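Local coordinates for putative uncharacterized protein (Bacteroides thetaiotaomicron, PDB 2RB5), which probably acts as a magnesium-dependent phosphatase of the haloacid dehalogenase (HAD) superfamily, at residues A[4-9]-A[38-43]; A[186-191]-A[212-217]. All blocks are in the same frame, centred on the assembly; numbering follows the deposited sequence.

Interaction 1: A[4-9]-A[38-43]; sequences ALFFDI and KIFIAT. With MG (magnesium ion), chain B; WO6 (trioxido(oxo)tungsten), chain C.
Leu5 and Phe7 of strand 4-7 trade backbone hydrogen bonds with strand 38-42, which runs parallel to it. Leu5 N donates to Lys38 O (2.8 Å) and Phe7 N to Phe40 O, while Leu5 O accepts from Phe40 N and Phe7 O from Ala42 N. The last bond differs from the others: Ala42 N sits above the carbonyl plane of Phe7, 51° out of it. Weaker CA-H...O contacts fill in between, the shortest from Asp8 CA to Ala42 O (3.2 Å).

Apolar contacts line both faces of the pair. On the face with Ala4, the Phe6 and Phe40 rings lie side by side, slid so far that they barely overlap; their planes are 23° apart, and Phe40 CD1 comes over one face of the Phe6 ring, 3.5 Å from CE2. Ala4 CB abuts the edge of the Phe40 ring, in its plane, and helix 188-199 packs over both aromatic rings. On the other face Phe7 CE1 meets Ile39 CG2 at 4.0 Å.

The strands are joined through helix 23-34 as a beta-alpha-beta unit of the Rossmann-like HAD core, whose active site lies at the C-terminal ends of the central parallel strands. There Ile9 CD1 bridges Ile41 CG2 and Thr43.

The polar contacts at that end centre on the magnesium and the tungstate. With CG anti to the backbone N (chi1 176°), Asp8 splits its carboxylate: OD1 binds magnesium at 2.1 Å and also accepts from Thr12, whereas OD2 coordinates tungsten at 2.3 Å, an arrangement consistent with the attacking aspartate of a HAD phosphatase. Ile9 N and Thr43 OG1 both donate to tungstate O3, at 2.9 and 2.8 Å. The backbone O of Asp10 and the carboxylate OD1 of Asp211 also bind the magnesium.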
loop_
_atom_site.group_PDB
_atom_site.type_symbol
_atom_site.label_atom_id
_atom_site.label_comp_id
_atom_site.label_asym_id
_atom_site.label_seq_id
_atom_site.Cartn_x
_atom_site.Cartn_y
_atom_site.Cartn_z
ATOM N N ALA A 4 1.603 -5.674 -17.354
ATOM C CA ALA A 4 1.006 -5.505 -16.043
ATOM C C ALA A 4 1.465 -4.187 -15.445
ATOM O O ALA A 4 2.670 -3.907 -15.399
ATOM C CB ALA A 4 1.413 -6.608 -15.105
ATOM N N LEU A 5 0.487 -3.409 -14.973
ATOM C CA LEU A 5 0.696 -2.122 -14.321
ATOM C C LEU A 5 0.340 -2.273 -12.854
ATOM O O LEU A 5 -0.731 -2.790 -12.528
ATOM C CB LEU A 5 -0.193 -1.045 -14.921
ATOM C CG LEU A 5 -0.132 -0.900 -16.439
ATOM C CD1 LEU A 5 -1.093 0.180 -16.891
ATOM C CD2 LEU A 5 1.259 -0.602 -16.943
ATOM N N PHE A 6 1.206 -1.793 -11.961
ATOM C CA PHE A 6 0.985 -1.856 -10.525
ATOM C C PHE A 6 0.962 -0.461 -9.947
ATOM O O PHE A 6 1.994 0.243 -10.006
ATOM C CB PHE A 6 2.114 -2.661 -9.832
ATOM C CG PHE A 6 2.085 -4.109 -10.266
ATOM C CD1 PHE A 6 2.825 -4.561 -11.352
ATOM C CD2 PHE A 6 1.268 -5.015 -9.603
ATOM C CE1 PHE A 6 2.743 -5.894 -11.747
ATOM C CE2 PHE A 6 1.193 -6.333 -9.994
ATOM C CZ PHE A 6 1.943 -6.779 -11.074
ATOM N N PHE A 7 -0.162 -0.058 -9.400
ATOM C CA PHE A 7 -0.348 1.294 -8.902
ATOM C C PHE A 7 -0.534 1.323 -7.393
ATOM O O PHE A 7 -1.490 0.761 -6.866
ATOM C CB PHE A 7 -1.598 1.938 -9.493
ATOM C CG PHE A 7 -1.537 2.165 -10.979
ATOM C CD1 PHE A 7 -2.129 1.273 -11.867
ATOM C CD2 PHE A 7 -0.909 3.284 -11.508
ATOM C CE1 PHE A 7 -2.064 1.481 -13.230
ATOM C CE2 PHE A 7 -0.851 3.486 -12.868
ATOM C CZ PHE A 7 -1.420 2.589 -13.735
ATOM N N ASP A 8 0.348 2.069 -6.707
ATOM C CA ASP A 8 0.014 2.548 -5.367
ATOM C C ASP A 8 -1.258 3.417 -5.455
ATOM O O ASP A 8 -1.569 3.986 -6.505
ATOM C CB ASP A 8 1.203 3.329 -4.847
ATOM C CG ASP A 8 0.967 3.975 -3.504
ATOM O OD1 ASP A 8 1.147 5.203 -3.400
ATOM O OD2 ASP A 8 0.600 3.199 -2.578
ATOM N N ILE A 9 -1.953 3.531 -4.317
ATOM C CA ILE A 9 -3.132 4.397 -4.269
ATOM C C ILE A 9 -2.758 5.804 -3.819
ATOM O O ILE A 9 -2.805 6.771 -4.611
ATOM C CB ILE A 9 -4.270 3.847 -3.382
ATOM C CG1 ILE A 9 -4.712 2.445 -3.824
ATOM C CG2 ILE A 9 -5.428 4.814 -3.414
ATOM C CD1 ILE A 9 -5.659 1.784 -2.834
ATOM N N LYS A 38 -3.101 -5.346 -17.957
ATOM C CA LYS A 38 -3.669 -5.705 -16.678
ATOM C C LYS A 38 -3.315 -4.606 -15.691
ATOM O O LYS A 38 -2.170 -4.142 -15.630
ATOM C CB LYS A 38 -3.199 -7.068 -16.195
ATOM C CG LYS A 38 -3.427 -8.179 -17.167
ATOM C CD LYS A 38 -4.857 -8.332 -17.656
ATOM C CE LYS A 38 -4.943 -9.635 -18.438
ATOM N NZ LYS A 38 -6.259 -9.776 -19.133
ATOM N N ILE A 39 -4.307 -4.208 -14.907
ATOM C CA ILE A 39 -4.198 -3.073 -13.982
ATOM C C ILE A 39 -4.391 -3.567 -12.580
ATOM O O ILE A 39 -5.459 -4.082 -12.222
ATOM C CB ILE A 39 -5.251 -1.999 -14.353
ATOM C CG1 ILE A 39 -4.977 -1.417 -15.741
ATOM C CG2 ILE A 39 -5.304 -0.904 -13.305
ATOM C CD1 ILE A 39 -6.007 -0.491 -16.290
ATOM N N PHE A 40 -3.370 -3.390 -11.748
ATOM C CA PHE A 40 -3.381 -3.914 -10.384
ATOM C C PHE A 40 -3.176 -2.762 -9.400
ATOM O O PHE A 40 -2.396 -1.831 -9.633
ATOM C CB PHE A 40 -2.256 -4.937 -10.216
ATOM C CG PHE A 40 -2.421 -6.103 -11.143
ATOM C CD1 PHE A 40 -1.563 -6.288 -12.214
ATOM C CD2 PHE A 40 -3.464 -6.997 -10.960
ATOM C CE1 PHE A 40 -1.778 -7.355 -13.087
ATOM C CE2 PHE A 40 -3.693 -8.045 -11.828
ATOM C CZ PHE A 40 -2.825 -8.226 -12.883
ATOM N N ILE A 41 -3.841 -2.879 -8.257
ATOM C CA ILE A 41 -3.600 -2.009 -7.104
ATOM C C ILE A 41 -2.524 -2.648 -6.240
ATOM O O ILE A 41 -2.539 -3.864 -6.030
ATOM C CB ILE A 41 -4.928 -1.831 -6.342
ATOM C CG1 ILE A 41 -5.976 -1.169 -7.244
ATOM C CG2 ILE A 41 -4.719 -1.138 -5.019
ATOM C CD1 ILE A 41 -5.606 0.210 -7.735
ATOM N N ALA A 42 -1.604 -1.826 -5.718
ATOM C CA ALA A 42 -0.559 -2.280 -4.815
ATOM C C ALA A 42 -0.474 -1.292 -3.682
ATOM O O ALA A 42 0.173 -0.231 -3.833
ATOM C CB ALA A 42 0.745 -2.469 -5.570
ATOM N N THR A 43 -1.099 -1.608 -2.556
ATOM C CA THR A 43 -1.310 -0.653 -1.490
ATOM C C THR A 43 -0.980 -1.230 -0.119
ATOM O O THR A 43 -1.092 -2.425 0.135
ATOM C CB THR A 43 -2.803 -0.175 -1.529
ATOM O OG1 THR A 43 -3.017 0.839 -0.540
ATOM C CG2 THR A 43 -3.800 -1.267 -1.261
HETATM MG MG MG B . 1.539 6.304 -1.689
HETATM W W WO6 C . -0.439 3.468 -0.559
HETATM O O1 WO6 C . -1.402 3.569 0.980
HETATM O O2 WO6 C . 0.229 5.068 -0.645
HETATM O O3 WO6 C . -1.790 3.122 -1.497
HETATM O O4 WO6 C . 0.514 2.219 0.037
HETATM O O HOH W 1 3.119 5.011 -1.184
HETATM O O HOH W 2 1.908 7.644 -0.169
#

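Interaction 2: A[186-191]-A[212-217]; sequences DTKQKG and GGNDIS. With WO6 (trioxido(oxo)tungsten), chain C.
Lys188 reaches across to Asp215 with its chain extended beyond CG, and here the contact is tightest. Lys188 NZ forms a salt bridge with Asp215 OD1 at 2.7 Å, meeting that oxygen nearly along the C-O axis. Lys188 NZ also donates to tungstate O4, 3.0 Å away, and Asn214 ND2 adds a nearly straight bond to that oxygen (168°). Asn214 ND2, which also bonds Asn69, lies 3.5 Å from Lys188 CE. The other carboxylate oxygen, Asp215 OD2, takes Gly212 N as well as the backbone N of Asp211, which fixes the group's rotation.

Lysine at the start of helix 188-199 and aspartate in the loop after strand 206-210 are placed as in HAD phosphatases, where such residues line the site around the phosphoryl group and magnesium. Were Lys188 an alanine, Asp215 OD1 would probably lose its cationic mate and tungstate O4 one of its donors.

Away from the tungstate the two segments meet more sparsely, through hydroxyls and water. Thr187 OG1 hydrogen-bonds Ser217 OG at 3.1 Å and, as N-cap, weakly accepts from Gln189 N. One water links Lys188 N to Asn214 O; another joins Gln189 OE1 to Ser217 O, on the partly exposed side, where Gln189 OE1 comes no nearer Ser217 CB than 3.7 Å.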
loop_
_atom_site.group_PDB
_atom_site.type_symbol
_atom_site.label_atom_id
_atom_site.label_comp_id
_atom_site.label_asym_id
_atom_site.label_seq_id
_atom_site.Cartn_x
_atom_site.Cartn_y
_atom_site.Cartn_z
ATOM N N ASP A 186 7.194 -9.791 3.103
ATOM C CA ASP A 186 5.931 -9.271 2.577
ATOM C C ASP A 186 5.991 -7.776 2.352
ATOM O O ASP A 186 5.809 -6.949 3.248
ATOM C CB ASP A 186 4.795 -9.685 3.477
ATOM C CG ASP A 186 4.630 -11.171 3.471
ATOM O OD1 ASP A 186 4.842 -11.818 2.415
ATOM O OD2 ASP A 186 4.281 -11.708 4.547
ATOM N N THR A 187 6.378 -7.408 1.134
ATOM C CA THR A 187 6.410 -6.067 0.602
ATOM C C THR A 187 5.666 -6.071 -0.740
ATOM O O THR A 187 5.292 -7.132 -1.234
ATOM C CB THR A 187 7.834 -5.522 0.354
ATOM O OG1 THR A 187 8.356 -6.206 -0.764
ATOM C CG2 THR A 187 8.708 -5.812 1.579
ATOM N N LYS A 188 5.500 -4.915 -1.322
ATOM C CA LYS A 188 4.773 -4.903 -2.617
ATOM C C LYS A 188 5.514 -5.691 -3.678
ATOM O O LYS A 188 4.875 -6.156 -4.622
ATOM C CB LYS A 188 4.510 -3.477 -3.059
ATOM C CG LYS A 188 3.547 -2.723 -2.137
ATOM C CD LYS A 188 3.316 -1.297 -2.574
ATOM C CE LYS A 188 2.555 -0.537 -1.531
ATOM N NZ LYS A 188 2.133 0.812 -2.004
ATOM N N GLN A 189 6.820 -5.884 -3.570
ATOM C CA GLN A 189 7.579 -6.766 -4.483
ATOM C C GLN A 189 7.018 -8.192 -4.444
ATOM O O GLN A 189 6.865 -8.821 -5.512
ATOM C CB GLN A 189 9.050 -6.731 -4.118
ATOM C CG GLN A 189 9.933 -7.896 -4.602
ATOM C CD GLN A 189 11.373 -7.685 -4.270
ATOM O OE1 GLN A 189 11.751 -6.615 -3.778
ATOM N NE2 GLN A 189 12.200 -8.672 -4.588
ATOM N N LYS A 190 6.760 -8.728 -3.244
ATOM C CA LYS A 190 6.129 -10.041 -3.100
ATOM C C LYS A 190 4.772 -10.070 -3.790
ATOM O O LYS A 190 4.402 -11.025 -4.450
ATOM C CB LYS A 190 6.000 -10.393 -1.600
ATOM C CG LYS A 190 5.184 -11.610 -1.283
ATOM C CD LYS A 190 5.722 -12.895 -1.862
ATOM C CE LYS A 190 5.091 -14.106 -1.165
ATOM N NZ LYS A 190 5.486 -15.405 -1.791
ATOM N N GLY A 191 4.007 -8.984 -3.612
ATOM C CA GLY A 191 2.713 -8.896 -4.264
ATOM C C GLY A 191 2.820 -8.965 -5.783
ATOM O O GLY A 191 2.041 -9.674 -6.412
ATOM N N GLY A 212 5.925 6.669 -2.414
ATOM C CA GLY A 212 6.284 6.544 -0.982
ATOM C C GLY A 212 7.372 5.545 -0.718
ATOM O O GLY A 212 7.767 4.704 -1.539
ATOM N N GLY A 213 7.873 5.572 0.537
ATOM C CA GLY A 213 8.918 4.649 0.923
ATOM C C GLY A 213 8.502 3.195 0.811
ATOM O O GLY A 213 9.366 2.329 0.479
ATOM N N ASN A 214 7.242 2.877 1.026
ATOM C CA ASN A 214 6.738 1.505 0.888
ATOM C C ASN A 214 6.563 1.062 -0.561
ATOM O O ASN A 214 6.189 -0.071 -0.782
ATOM C CB ASN A 214 5.453 1.274 1.700
ATOM C CG ASN A 214 4.233 1.931 1.112
ATOM O OD1 ASN A 214 4.337 2.986 0.444
ATOM N ND2 ASN A 214 3.050 1.336 1.370
ATOM N N ASP A 215 6.906 1.958 -1.516
ATOM C CA ASP A 215 6.921 1.623 -2.931
ATOM C C ASP A 215 8.333 1.315 -3.437
ATOM O O ASP A 215 8.471 0.857 -4.567
ATOM C CB ASP A 215 6.349 2.776 -3.760
ATOM C CG ASP A 215 4.904 3.047 -3.381
ATOM O OD1 ASP A 215 4.158 2.050 -3.236
ATOM O OD2 ASP A 215 4.568 4.254 -3.262
ATOM N N ILE A 216 9.365 1.620 -2.658
ATOM C CA ILE A 216 10.715 1.494 -3.186
ATOM C C ILE A 216 11.023 0.082 -3.659
ATOM O O ILE A 216 11.594 -0.100 -4.712
ATOM C CB ILE A 216 11.726 2.031 -2.140
ATOM C CG1 ILE A 216 11.682 3.561 -2.098
ATOM C CG2 ILE A 216 13.132 1.491 -2.447
ATOM C CD1 ILE A 216 12.471 4.219 -1.005
ATOM N N SER A 217 10.598 -0.936 -2.889
ATOM C CA SER A 217 10.958 -2.309 -3.340
ATOM C C SER A 217 10.263 -2.602 -4.667
ATOM O O SER A 217 10.876 -3.272 -5.497
ATOM C CB SER A 217 10.730 -3.367 -2.301
ATOM O OG SER A 217 9.365 -3.471 -1.951
HETATM W W WO6 C . -0.439 3.468 -0.559
HETATM O O1 WO6 C . -1.402 3.569 0.980
HETATM O O2 WO6 C . 0.229 5.068 -0.645
HETATM O O3 WO6 C . -1.790 3.122 -1.497
HETATM O O4 WO6 C . 0.514 2.219 0.037
HETATM O O HOH W 3 5.580 -2.482 0.611
HETATM O O HOH W 4 13.156 -4.710 -4.811
#

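How the interactions relate
Interactions 1 and 2, with centres about 12 Å apart, converge on the tungstate, a phosphate analogue. Lys188 ties them together: its NZ stands 2.9 Å from Asp8 OD2 and 2.9 Å from Ala42 O, the latter a probable hydrogen bond. The ammonium thus lies between carboxylates of both contacts, Asp8 and Asp215. Segments 4-9 and 38-43 supply the tungsten ligand and donors to O3, whereas 186-191 and 212-217 hold O4; Asp10 N and Gly44 N add further bonds to the oxyanion. The nearest atom of the Asp215 side chain lies about 4 Å from the magnesium that Asp8 holds.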